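P35 antigen (Borrelia burgdorferi, PDB 4ALY) is an outer surface lipoprotein of the Lyme disease spirochaete that is critical for establishing infection after a tick bite. Local coordinates at residues D101-R106 and L139-G144; S111-N116 and T169-G174; D225-E230 and N245-S250; N234-L237 and S242-N245. All coordinates share one frame; numbering follows the deposited sequence.

Interaction 1: D101-R106 and L139-G144; sequences DQFGMR and LNFNEG. With SO4 (sulfate ion), chain D.
The rings of F103 and F141 and the carboxylate of E143 meet at one corner. E143 comes obliquely to the CE1-CZ end of the F103 ring, its CD 3.5 Å from F103 CZ, with ring and carboxylate planes 45° apart; its CB, CG and carboxylate all touch this end, so apolar and charged parts of one side chain share the ring. F141 CE1 meets the F103 ring at CZ and CE2, 4.1 Å from CZ, the two side chains crossing at about a right angle. At the edge of the F141 ring, in its plane, sits E143 OE2. F103 gets there with CG beside its backbone N (chi1 -71°), and its ring also packs edge-to-face with Y136 and touches I146. Away from the rings, N142 OD1 accepts a weak capping bond from G144 N (2.8 Å), and N140 ND2 gives a weak bond of 3.0 Å to O3 of a sulfate ion, probably from the crystallisation liquor. N140, with positive phi, is the C-prime residue of a Schellman motif in which F141 N reaches Y136 O. This motif, with an Asn N-cap two residues on, tightly connects helices 129-137 and 143-157 of an all-helical fold against the loop holding F103.

Interaction 2: S111-N116 and T169-G174; sequences SKIFFN and TLINRG
I113 is the first residue of 111-116 to touch helix 163-189. Its CG1 is wedged between the backbone N and the carbonyl carbon (chi1 61°), which turns the long branch to the helix, where CD1 meets I171 CD1 tip to tip at 4.1 Å. Its backbone is bonded to F123, which ties it to a later part of the same loop. F114 turns its side chain from the helix and its ring meets H122; what it offers I171 is mainly the carbonyl, F114 O lying 4.1 Å from I171 CD1. F115 closes on the helix again. Its CG is anti to the backbone N (chi1 -175°), and the ring comes obliquely to the short branch of I171, CE1 to CG2 4.0 Å, while F115 O sits 3.8 Å from that same CG2. The ring also packs edge-to-face with F175, one helical turn on from I171. One isoleucine thus serves three consecutive loop residues, CD1 toward I113 and CG2 toward F115, and the contact is purely van der Waals. The helix is locally widened: G174 N bonds to T169 O at 3.2 Å, a pi-type turn. The arrangement is a loop, extended at I113 and F114, laid over a long helix of an all-helical fold and held by I113, which points at the helix, and by F115, whose ring swings in to it, with F114 turned away between them.

Interaction 3: D225-E230 and N245-S250; sequences DDLIDE and NDTLRS. With SO4 (sulfate ion), chain C.
Two helices of the chain run nearly antiparallel here: the segments 225-230 and 245-250 have directions 155° apart, with axes 10.8 Å from each other at closest approach. L227 and L248 are the apolar pair at the interface, L227 CD2 standing 4.2 Å from L248 CD1. The other branch of L227 turns to T247, its CD1 lying 3.7 Å from T247 OG1 where the two side chains cross at a slant. CG of L227 is anti to its backbone N (chi1 174°), which carries both methyls across to the second helix. Beside this pair, E230 and T247 pass each other in opposite directions, and T247 OG1 donates a weak hydrogen bond of 3.3 Å to E230 OE1. The second oxygen of E230, OE2, has a stronger partner, a salt bridge to K251, so one carboxylate bridges the hydroxyl and the ammonium. The pairing belongs to a helical hairpin in an all-helical fold: helix 200-233 leads through the short helix 235-239, whose L237 touches both E230 and T247, into the returning helix 241-250. L227 reaches on to L149 and L248 to L156, which sets the hairpin against helix 143-157; L248 also touches L165 and T169 of helix 163-189. Near the end of the second segment, S250 OG bonds back to T247 O at 2.7 Å. On the side of 245-250 remote from L227, N245 ND2 gives a hydrogen bond of 3.1 Å to O4 of a second sulfate ion, also probably from the crystallisation liquor, with an N-H...O angle of 149°.

Interaction 4: N234-L237 and S242-N245; sequences NPDL and SKLN. With SO4 (sulfate ion), chain C.
The backbones of 234-237 and 242-245 come close where the chain turns from one short helix into the next, the CA atoms of L237 and L244 lying 4.9 Å apart. The turn begins with an Asx turn that doubles as an N-cap: N234, the first residue to leave the helical path after helix 200-233, accepts through OD1 from D236 N at 3.2 Å. That donor stands above the carbonyl plane of the amide, 38° out of it. N234 O in turn takes L237 N at 2.9 Å, so both the side chain and the backbone of one asparagine hold the first turn of helix 235-239. L237 packs with both its backbone and its side chain: its carbonyl O lies 3.7 Å from L244 CB, and its CG 4.4 Å from L244 CD1, while L237 CD1 packs on the root of K243, 4.3 Å from CB. L244, with CG anti to the backbone N (chi1 179°), continues into I152, K155 and L156 of helix 143-157 and so packs the end of the hairpin on that helix. S242 is tied by its OG to Y162 OH. At the surface, K243 bends along its chain to cross D236 on a slant; the carboxylate OD2 lies 3.8 Å from K243 CD and 4.1 Å from K243 NZ, beyond salt-bridge range.

In the fold
Interactions 3 and 4 share N245, both use helix 241-250 and abut through L237; their centres are about 9 Å apart. Interaction 4, its centre about 25 Å from the chain centre, is the most peripheral; interaction 2, at about 11 Å, lies nearest the centre though F114 is exposed. Their chemistry differs: the side chains that meet in interaction 2 are all apolar, whereas interactions 3 and 4 put leucines inside and carboxylates toward the surface. Interaction 1 is mixed, an aromatic pair beside an exposed glutamate. It joins interaction 2 through a probable R106 O to S111 OG hydrogen bond and M105-L170 packing, while T169 of interaction 2 touches L248 of interaction 3. Interactions 1 and 2 join loops to helices, whereas 3 and 4 join helix to helix.

Interaction 1: D101-R106 and L139-G144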
loop_
_atom_site.group_PDB
_atom_site.type_symbol
_atom_site.label_atom_id
_atom_site.label_comp_id
_atom_site.label_asym_id
_atom_site.label_seq_id
_atom_site.Cartn_x
_atom_site.Cartn_y
_atom_site.Cartn_z
ATOM N N ASP A 101 17.568 -11.599 1.074
ATOM C CA ASP A 101 16.544 -12.302 0.363
ATOM C C ASP A 101 15.175 -11.545 0.311
ATOM O O ASP A 101 14.191 -12.092 -0.165
ATOM C CB ASP A 101 16.470 -13.770 0.791
ATOM C CG ASP A 101 15.554 -14.027 2.018
ATOM O OD1 ASP A 101 15.160 -13.093 2.775
ATOM O OD2 ASP A 101 15.290 -15.245 2.240
ATOM N N GLN A 102 15.148 -10.280 0.732
ATOM C CA GLN A 102 13.916 -9.450 0.669
ATOM C C GLN A 102 12.686 -10.191 1.144
ATOM O O GLN A 102 11.610 -10.231 0.476
ATOM C CB GLN A 102 13.778 -8.827 -0.717
ATOM C CG GLN A 102 15.025 -8.015 -0.979
ATOM C CD GLN A 102 15.148 -7.494 -2.381
ATOM O OE1 GLN A 102 14.383 -7.860 -3.297
ATOM N NE2 GLN A 102 16.079 -6.560 -2.552
ATOM N N PHE A 103 12.838 -10.800 2.322
ATOM C CA PHE A 103 11.764 -11.526 2.981
ATOM C C PHE A 103 11.288 -12.655 2.113
ATOM O O PHE A 103 10.078 -13.018 2.122
ATOM C CB PHE A 103 10.635 -10.599 3.422
ATOM C CG PHE A 103 11.021 -9.727 4.583
ATOM C CD1 PHE A 103 11.351 -10.303 5.801
ATOM C CD2 PHE A 103 11.031 -8.363 4.488
ATOM C CE1 PHE A 103 11.719 -9.529 6.889
ATOM C CE2 PHE A 103 11.406 -7.560 5.594
ATOM C CZ PHE A 103 11.761 -8.167 6.797
ATOM N N GLY A 104 12.258 -13.295 1.449
ATOM C CA GLY A 104 11.970 -14.507 0.659
ATOM C C GLY A 104 11.477 -14.145 -0.745
ATOM O O GLY A 104 11.404 -14.998 -1.626
ATOM N N MET A 105 11.175 -12.874 -0.970
ATOM C CA MET A 105 10.522 -12.488 -2.171
ATOM C C MET A 105 11.459 -12.172 -3.338
ATOM O O MET A 105 11.033 -12.020 -4.471
ATOM C CB MET A 105 9.627 -11.297 -1.879
ATOM C CG MET A 105 8.351 -11.707 -1.191
ATOM S SD MET A 105 7.363 -10.263 -0.680
ATOM C CE MET A 105 6.338 -10.364 -2.103
ATOM N N ARG A 106 12.731 -12.060 -3.072
ATOM C CA ARG A 106 13.587 -11.577 -4.116
ATOM C C ARG A 106 13.836 -12.591 -5.257
ATOM O O ARG A 106 13.793 -12.183 -6.416
ATOM C CB ARG A 106 14.898 -11.133 -3.531
ATOM C CG ARG A 106 15.964 -11.063 -4.583
ATOM C CD ARG A 106 17.301 -10.902 -3.897
ATOM N NE ARG A 106 18.092 -9.924 -4.589
ATOM C CZ ARG A 106 18.871 -9.028 -3.991
ATOM N NH1 ARG A 106 19.012 -8.979 -2.646
ATOM N NH2 ARG A 106 19.496 -8.155 -4.775
ATOM N N LEU A 139 1.670 -3.853 4.729
ATOM C CA LEU A 139 1.218 -5.079 5.387
ATOM C C LEU A 139 1.622 -4.925 6.886
ATOM O O LEU A 139 1.967 -5.924 7.559
ATOM C CB LEU A 139 1.898 -6.315 4.699
ATOM C CG LEU A 139 1.374 -6.753 3.320
ATOM C CD1 LEU A 139 2.308 -7.595 2.386
ATOM C CD2 LEU A 139 0.023 -7.418 3.532
ATOM N N ASN A 140 1.676 -3.666 7.356
ATOM C CA ASN A 140 2.023 -3.397 8.775
ATOM C C ASN A 140 3.389 -3.913 9.242
ATOM O O ASN A 140 3.623 -4.103 10.412
ATOM C CB ASN A 140 0.903 -3.926 9.717
ATOM C CG ASN A 140 -0.400 -3.131 9.590
ATOM O OD1 ASN A 140 -0.431 -2.032 9.073
ATOM N ND2 ASN A 140 -1.460 -3.694 10.051
ATOM N N PHE A 141 4.272 -4.184 8.302
ATOM C CA PHE A 141 5.631 -4.683 8.590
ATOM C C PHE A 141 5.564 -5.931 9.458
ATOM O O PHE A 141 6.384 -6.196 10.323
ATOM C CB PHE A 141 6.601 -3.611 9.168
ATOM C CG PHE A 141 7.957 -3.655 8.515
ATOM C CD1 PHE A 141 8.878 -4.613 8.883
ATOM C CD2 PHE A 141 8.280 -2.765 7.441
ATOM C CE1 PHE A 141 10.104 -4.681 8.248
ATOM C CE2 PHE A 141 9.489 -2.855 6.804
ATOM C CZ PHE A 141 10.413 -3.791 7.220
ATOM N N ASN A 142 4.578 -6.747 9.169
ATOM C CA ASN A 142 4.500 -7.988 9.829
ATOM C C ASN A 142 5.291 -8.941 9.036
ATOM O O ASN A 142 4.765 -9.547 8.080
ATOM C CB ASN A 142 3.086 -8.464 9.817
ATOM C CG ASN A 142 2.950 -9.775 10.496
ATOM O OD1 ASN A 142 3.778 -10.694 10.332
ATOM N ND2 ASN A 142 1.922 -9.885 11.258
ATOM N N GLU A 143 6.539 -9.127 9.445
ATOM C CA GLU A 143 7.465 -9.887 8.615
ATOM C C GLU A 143 6.980 -11.311 8.351
ATOM O O GLU A 143 7.396 -11.924 7.371
ATOM C CB GLU A 143 8.852 -9.841 9.227
ATOM C CG GLU A 143 9.340 -8.398 9.434
ATOM C CD GLU A 143 10.669 -8.312 10.158
ATOM O OE1 GLU A 143 11.310 -9.348 10.421
ATOM O OE2 GLU A 143 11.085 -7.197 10.499
ATOM N N GLY A 144 6.118 -11.843 9.235
ATOM C CA GLY A 144 5.684 -13.228 9.070
ATOM C C GLY A 144 4.688 -13.400 7.918
ATOM O O GLY A 144 4.767 -14.332 7.124
HETATM S S SO4 D . -0.480 -6.604 12.597
HETATM O O1 SO4 D . 0.992 -6.777 12.685
HETATM O O2 SO4 D . -1.033 -7.269 11.374
HETATM O O3 SO4 D . -0.787 -5.155 12.591
HETATM O O4 SO4 D . -1.085 -7.185 13.816
#

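Interaction 2: S111-N116 and T169-G174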
loop_
_atom_site.group_PDB
_atom_site.type_symbol
_atom_site.label_atom_id
_atom_site.label_comp_id
_atom_site.label_asym_id
_atom_site.label_seq_id
_atom_site.Cartn_x
_atom_site.Cartn_y
_atom_site.Cartn_z
ATOM N N SER A 111 13.083 -9.879 -8.218
ATOM C CA SER A 111 14.109 -9.850 -9.283
ATOM C C SER A 111 13.546 -10.250 -10.673
ATOM O O SER A 111 14.322 -10.358 -11.575
ATOM C CB SER A 111 15.351 -10.667 -8.917
ATOM O OG SER A 111 15.038 -12.034 -8.987
ATOM N N LYS A 112 12.240 -10.460 -10.803
ATOM C CA LYS A 112 11.586 -10.765 -12.099
ATOM C C LYS A 112 10.569 -9.718 -12.551
ATOM O O LYS A 112 10.064 -9.826 -13.666
ATOM C CB LYS A 112 10.770 -12.056 -12.078
ATOM C CG LYS A 112 11.384 -13.265 -11.377
ATOM C CD LYS A 112 12.455 -13.870 -12.252
ATOM C CE LYS A 112 12.644 -15.342 -11.906
ATOM N NZ LYS A 112 13.940 -15.554 -12.613
ATOM N N ILE A 113 10.241 -8.736 -11.723
ATOM C CA ILE A 113 9.209 -7.799 -12.086
ATOM C C ILE A 113 9.818 -6.390 -12.126
ATOM O O ILE A 113 10.872 -6.187 -11.553
ATOM C CB ILE A 113 8.049 -7.830 -11.053
ATOM C CG1 ILE A 113 8.602 -7.438 -9.654
ATOM C CG2 ILE A 113 7.332 -9.194 -11.081
ATOM C CD1 ILE A 113 7.560 -6.983 -8.668
ATOM N N PHE A 114 9.121 -5.456 -12.778
ATOM C CA PHE A 114 9.463 -4.016 -12.867
ATOM C C PHE A 114 8.460 -3.115 -12.177
ATOM O O PHE A 114 7.267 -3.363 -12.217
ATOM C CB PHE A 114 9.532 -3.561 -14.310
ATOM C CG PHE A 114 10.508 -4.342 -15.078
ATOM C CD1 PHE A 114 11.866 -4.046 -14.987
ATOM C CD2 PHE A 114 10.095 -5.446 -15.835
ATOM C CE1 PHE A 114 12.791 -4.817 -15.652
ATOM C CE2 PHE A 114 11.038 -6.216 -16.514
ATOM C CZ PHE A 114 12.375 -5.878 -16.441
ATOM N N PHE A 115 8.951 -2.016 -11.631
ATOM C CA PHE A 115 8.094 -1.138 -10.905
ATOM C C PHE A 115 6.960 -0.622 -11.793
ATOM O O PHE A 115 5.786 -0.732 -11.445
ATOM C CB PHE A 115 8.910 0.006 -10.260
ATOM C CG PHE A 115 8.085 0.906 -9.380
ATOM C CD1 PHE A 115 7.456 0.413 -8.242
ATOM C CD2 PHE A 115 7.921 2.245 -9.690
ATOM C CE1 PHE A 115 6.685 1.261 -7.435
ATOM C CE2 PHE A 115 7.154 3.104 -8.873
ATOM C CZ PHE A 115 6.539 2.610 -7.749
ATOM N N ASN A 116 7.326 -0.029 -12.918
ATOM C CA ASN A 116 6.340 0.467 -13.897
ATOM C C ASN A 116 6.908 0.180 -15.283
ATOM O O ASN A 116 8.126 -0.098 -15.407
ATOM C CB ASN A 116 5.981 1.955 -13.692
ATOM C CG ASN A 116 7.211 2.840 -13.629
ATOM O OD1 ASN A 116 8.208 2.582 -14.305
ATOM N ND2 ASN A 116 7.174 3.848 -12.788
ATOM N N THR A 169 -0.932 -6.677 -8.177
ATOM C CA THR A 169 -1.395 -6.827 -6.805
ATOM C C THR A 169 -0.477 -6.127 -5.771
ATOM O O THR A 169 -0.954 -5.423 -4.903
ATOM C CB THR A 169 -1.495 -8.319 -6.495
ATOM O OG1 THR A 169 -2.404 -8.938 -7.440
ATOM C CG2 THR A 169 -1.900 -8.549 -5.083
ATOM N N LEU A 170 0.840 -6.281 -5.920
ATOM C CA LEU A 170 1.756 -5.827 -4.914
ATOM C C LEU A 170 1.983 -4.326 -5.079
ATOM O O LEU A 170 2.094 -3.558 -4.115
ATOM C CB LEU A 170 3.077 -6.624 -5.013
ATOM C CG LEU A 170 3.147 -8.068 -4.470
ATOM C CD1 LEU A 170 4.566 -8.647 -4.645
ATOM C CD2 LEU A 170 2.734 -8.142 -2.999
ATOM N N ILE A 171 2.044 -3.904 -6.321
ATOM C CA ILE A 171 2.437 -2.548 -6.595
ATOM C C ILE A 171 1.253 -1.596 -6.746
ATOM O O ILE A 171 1.220 -0.537 -6.131
ATOM C CB ILE A 171 3.359 -2.543 -7.820
ATOM C CG1 ILE A 171 4.623 -3.331 -7.395
ATOM C CG2 ILE A 171 3.590 -1.093 -8.306
ATOM C CD1 ILE A 171 5.725 -3.356 -8.421
ATOM N N ASN A 172 0.278 -1.989 -7.535
ATOM C CA ASN A 172 -0.804 -1.086 -7.874
ATOM C C ASN A 172 -1.842 -1.126 -6.796
ATOM O O ASN A 172 -2.553 -0.126 -6.639
ATOM C CB ASN A 172 -1.422 -1.482 -9.199
ATOM C CG ASN A 172 -0.438 -1.364 -10.364
ATOM O OD1 ASN A 172 -0.661 -0.564 -11.218
ATOM N ND2 ASN A 172 0.654 -2.124 -10.367
ATOM N N ARG A 173 -1.904 -2.253 -6.045
ATOM C CA ARG A 173 -2.721 -2.303 -4.857
ATOM C C ARG A 173 -1.940 -1.956 -3.549
ATOM O O ARG A 173 -2.107 -0.858 -3.031
ATOM C CB ARG A 173 -3.687 -3.542 -4.752
ATOM C CG ARG A 173 -4.319 -3.627 -3.375
ATOM C CD ARG A 173 -5.809 -3.926 -3.131
ATOM N NE ARG A 173 -6.128 -5.325 -3.271
ATOM C CZ ARG A 173 -7.015 -5.994 -2.533
ATOM N NH1 ARG A 173 -7.688 -5.431 -1.537
ATOM N NH2 ARG A 173 -7.217 -7.275 -2.811
ATOM N N GLY A 174 -1.101 -2.851 -3.018
ATOM C CA GLY A 174 -0.545 -2.654 -1.667
ATOM C C GLY A 174 0.411 -1.489 -1.587
ATOM O O GLY A 174 0.225 -0.565 -0.731
#

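Interaction 3: D225-E230 and N245-S250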
loop_
_atom_site.group_PDB
_atom_site.type_symbol
_atom_site.label_atom_id
_atom_site.label_comp_id
_atom_site.label_asym_id
_atom_site.label_seq_id
_atom_site.Cartn_x
_atom_site.Cartn_y
_atom_site.Cartn_z
ATOM N N ASP A 225 -4.503 -11.966 4.286
ATOM C CA ASP A 225 -4.673 -13.004 5.297
ATOM C C ASP A 225 -5.564 -14.110 4.740
ATOM O O ASP A 225 -5.275 -15.259 4.972
ATOM C CB ASP A 225 -5.345 -12.426 6.545
ATOM C CG ASP A 225 -4.456 -11.418 7.292
ATOM O OD1 ASP A 225 -3.203 -11.589 7.352
ATOM O OD2 ASP A 225 -5.019 -10.480 7.887
ATOM N N ASP A 226 -6.628 -13.778 4.007
ATOM C CA ASP A 226 -7.545 -14.841 3.559
ATOM C C ASP A 226 -6.864 -15.722 2.538
ATOM O O ASP A 226 -7.087 -16.960 2.501
ATOM C CB ASP A 226 -8.884 -14.310 2.996
ATOM C CG ASP A 226 -9.728 -13.577 4.046
ATOM O OD1 ASP A 226 -9.656 -13.867 5.253
ATOM O OD2 ASP A 226 -10.490 -12.693 3.674
ATOM N N LEU A 227 -6.008 -15.080 1.735
ATOM C CA LEU A 227 -5.276 -15.797 0.699
ATOM C C LEU A 227 -4.334 -16.801 1.393
ATOM O O LEU A 227 -4.303 -17.968 1.013
ATOM C CB LEU A 227 -4.496 -14.825 -0.191
ATOM C CG LEU A 227 -3.618 -15.615 -1.186
ATOM C CD1 LEU A 227 -4.530 -16.529 -2.050
ATOM C CD2 LEU A 227 -2.700 -14.695 -2.003
ATOM N N ILE A 228 -3.612 -16.349 2.418
ATOM C CA ILE A 228 -2.717 -17.171 3.216
ATOM C C ILE A 228 -3.524 -18.344 3.815
ATOM O O ILE A 228 -3.084 -19.508 3.733
ATOM C CB ILE A 228 -2.063 -16.300 4.340
ATOM C CG1 ILE A 228 -1.039 -15.278 3.760
ATOM C CG2 ILE A 228 -1.464 -17.140 5.492
ATOM C CD1 ILE A 228 -0.305 -14.440 4.838
ATOM N N ASP A 229 -4.702 -18.062 4.389
ATOM C CA ASP A 229 -5.552 -19.139 4.971
ATOM C C ASP A 229 -6.037 -20.072 3.905
ATOM O O ASP A 229 -5.896 -21.244 4.090
ATOM C CB ASP A 229 -6.787 -18.620 5.766
ATOM C CG ASP A 229 -6.398 -17.767 6.971
ATOM O OD1 ASP A 229 -5.372 -18.046 7.644
ATOM O OD2 ASP A 229 -7.119 -16.800 7.263
ATOM N N GLU A 230 -6.619 -19.572 2.803
ATOM C CA GLU A 230 -7.104 -20.442 1.727
ATOM C C GLU A 230 -5.962 -21.318 1.232
ATOM O O GLU A 230 -6.118 -22.520 1.114
ATOM C CB GLU A 230 -7.730 -19.616 0.597
ATOM C CG GLU A 230 -8.827 -18.662 1.104
ATOM C CD GLU A 230 -9.126 -17.454 0.196
ATOM O OE1 GLU A 230 -8.664 -17.376 -0.970
ATOM O OE2 GLU A 230 -9.858 -16.550 0.654
ATOM N N ASN A 245 -3.731 -19.040 -9.287
ATOM C CA ASN A 245 -4.024 -17.831 -10.046
ATOM C C ASN A 245 -5.504 -17.373 -9.968
ATOM O O ASN A 245 -5.772 -16.195 -9.746
ATOM C CB ASN A 245 -3.605 -17.990 -11.513
ATOM C CG ASN A 245 -3.901 -16.746 -12.314
ATOM O OD1 ASN A 245 -3.287 -15.710 -12.090
ATOM N ND2 ASN A 245 -4.887 -16.836 -13.237
ATOM N N ASP A 246 -6.463 -18.278 -10.112
ATOM C CA ASP A 246 -7.866 -17.870 -9.991
ATOM C C ASP A 246 -8.224 -17.347 -8.647
ATOM O O ASP A 246 -9.044 -16.430 -8.544
ATOM C CB ASP A 246 -8.840 -18.995 -10.320
ATOM C CG ASP A 246 -8.717 -19.444 -11.762
ATOM O OD1 ASP A 246 -8.360 -18.590 -12.639
ATOM O OD2 ASP A 246 -8.930 -20.661 -11.987
ATOM N N THR A 247 -7.656 -17.916 -7.603
ATOM C CA THR A 247 -8.001 -17.363 -6.317
ATOM C C THR A 247 -7.444 -15.992 -6.005
ATOM O O THR A 247 -8.162 -15.161 -5.466
ATOM C CB THR A 247 -8.011 -18.371 -5.171
ATOM O OG1 THR A 247 -7.388 -17.800 -4.019
ATOM C CG2 THR A 247 -7.442 -19.631 -5.569
ATOM N N LEU A 248 -6.229 -15.707 -6.442
ATOM C CA LEU A 248 -5.713 -14.339 -6.389
ATOM C C LEU A 248 -6.602 -13.319 -7.152
ATOM O O LEU A 248 -6.893 -12.225 -6.630
ATOM C CB LEU A 248 -4.256 -14.311 -6.898
ATOM C CG LEU A 248 -3.529 -12.912 -6.818
ATOM C CD1 LEU A 248 -3.601 -12.351 -5.371
ATOM C CD2 LEU A 248 -2.112 -12.869 -7.404
ATOM N N ARG A 249 -6.991 -13.669 -8.386
ATOM C CA ARG A 249 -7.907 -12.920 -9.277
ATOM C C ARG A 249 -9.250 -12.633 -8.615
ATOM O O ARG A 249 -9.781 -11.555 -8.737
ATOM C CB ARG A 249 -8.208 -13.800 -10.496
ATOM C CG ARG A 249 -8.488 -13.158 -11.862
ATOM C CD ARG A 249 -9.025 -11.758 -11.828
ATOM N NE ARG A 249 -8.102 -10.640 -12.175
ATOM C CZ ARG A 249 -7.093 -10.656 -13.040
ATOM N NH1 ARG A 249 -6.779 -11.742 -13.694
ATOM N NH2 ARG A 249 -6.395 -9.572 -13.257
ATOM N N SER A 250 -9.806 -13.568 -7.874
ATOM C CA SER A 250 -11.120 -13.306 -7.312
ATOM C C SER A 250 -11.198 -12.067 -6.395
ATOM O O SER A 250 -12.258 -11.422 -6.276
ATOM C CB SER A 250 -11.689 -14.586 -6.651
ATOM O OG SER A 250 -10.834 -15.063 -5.651
HETATM S S SO4 C . -6.193 -13.850 -15.517
HETATM O O1 SO4 C . -5.294 -12.702 -15.348
HETATM O O2 SO4 C . -7.000 -13.433 -16.649
HETATM O O3 SO4 C . -7.091 -14.150 -14.375
HETATM O O4 SO4 C . -5.306 -15.033 -15.770
#

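Interaction 4: N234-L237 and S242-N245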
loop_
_atom_site.group_PDB
_atom_site.type_symbol
_atom_site.label_atom_id
_atom_site.label_comp_id
_atom_site.label_asym_id
_atom_site.label_seq_id
_atom_site.Cartn_x
_atom_site.Cartn_y
_atom_site.Cartn_z
ATOM N N ASN A 234 -6.062 -25.672 1.731
ATOM C CA ASN A 234 -6.582 -26.262 0.513
ATOM C C ASN A 234 -5.408 -26.708 -0.357
ATOM O O ASN A 234 -4.843 -25.948 -1.138
ATOM C CB ASN A 234 -7.503 -25.240 -0.172
ATOM C CG ASN A 234 -8.048 -25.706 -1.520
ATOM O OD1 ASN A 234 -7.698 -26.785 -2.044
ATOM N ND2 ASN A 234 -8.901 -24.873 -2.107
ATOM N N PRO A 235 -5.025 -27.963 -0.204
ATOM C CA PRO A 235 -3.885 -28.523 -0.943
ATOM C C PRO A 235 -3.843 -28.287 -2.470
ATOM O O PRO A 235 -2.746 -28.381 -3.049
ATOM C CB PRO A 235 -3.979 -30.031 -0.653
ATOM C CG PRO A 235 -5.269 -30.205 0.110
ATOM C CD PRO A 235 -5.553 -28.915 0.781
ATOM N N ASP A 236 -4.965 -28.025 -3.153
ATOM C CA ASP A 236 -4.747 -27.788 -4.584
ATOM C C ASP A 236 -4.386 -26.379 -4.960
ATOM O O ASP A 236 -3.818 -26.150 -6.040
ATOM C CB ASP A 236 -5.653 -28.525 -5.609
ATOM C CG ASP A 236 -7.029 -28.750 -5.139
ATOM O OD1 ASP A 236 -7.201 -29.293 -4.024
ATOM O OD2 ASP A 236 -7.935 -28.419 -5.928
ATOM N N LEU A 237 -4.617 -25.457 -4.032
ATOM C CA LEU A 237 -3.946 -24.200 -4.145
ATOM C C LEU A 237 -2.427 -24.398 -4.130
ATOM O O LEU A 237 -1.688 -23.689 -4.775
ATOM C CB LEU A 237 -4.430 -23.240 -3.086
ATOM C CG LEU A 237 -5.647 -22.409 -3.563
ATOM C CD1 LEU A 237 -6.653 -23.099 -4.480
ATOM C CD2 LEU A 237 -6.354 -21.757 -2.386
ATOM N N SER A 242 -2.653 -22.728 -11.687
ATOM C CA SER A 242 -3.821 -22.086 -12.317
ATOM C C SER A 242 -4.899 -21.820 -11.327
ATOM O O SER A 242 -5.546 -20.782 -11.410
ATOM C CB SER A 242 -4.420 -22.919 -13.461
ATOM O OG SER A 242 -3.659 -22.685 -14.647
ATOM N N LYS A 243 -5.160 -22.766 -10.422
ATOM C CA LYS A 243 -6.251 -22.586 -9.451
ATOM C C LYS A 243 -5.741 -21.492 -8.526
ATOM O O LYS A 243 -6.479 -20.595 -8.212
ATOM C CB LYS A 243 -6.543 -23.865 -8.659
ATOM C CG LYS A 243 -6.946 -25.057 -9.499
ATOM C CD LYS A 243 -7.926 -25.946 -8.752
ATOM C CE LYS A 243 -8.852 -26.739 -9.696
ATOM N NZ LYS A 243 -8.276 -28.079 -9.962
ATOM N N LEU A 244 -4.428 -21.512 -8.215
ATOM C CA LEU A 244 -3.856 -20.507 -7.334
ATOM C C LEU A 244 -4.092 -19.148 -7.998
ATOM O O LEU A 244 -4.616 -18.223 -7.353
ATOM C CB LEU A 244 -2.391 -20.776 -6.970
ATOM C CG LEU A 244 -1.789 -19.684 -6.064
ATOM C CD1 LEU A 244 -2.650 -19.474 -4.783
ATOM C CD2 LEU A 244 -0.295 -19.867 -5.730
ATOM N N ASN A 245 -3.731 -19.040 -9.287
ATOM C CA ASN A 245 -4.024 -17.831 -10.046
ATOM C C ASN A 245 -5.504 -17.373 -9.968
ATOM O O ASN A 245 -5.772 -16.195 -9.746
ATOM C CB ASN A 245 -3.605 -17.990 -11.513
ATOM C CG ASN A 245 -3.901 -16.746 -12.314
ATOM O OD1 ASN A 245 -3.287 -15.710 -12.090
ATOM N ND2 ASN A 245 -4.887 -16.836 -13.237
HETATM S S SO4 C . -6.193 -13.850 -15.517
HETATM O O1 SO4 C . -5.294 -12.702 -15.348
HETATM O O2 SO4 C . -7.000 -13.433 -16.649
HETATM O O3 SO4 C . -7.091 -14.150 -14.375
HETATM O O4 SO4 C . -5.306 -15.033 -15.770
#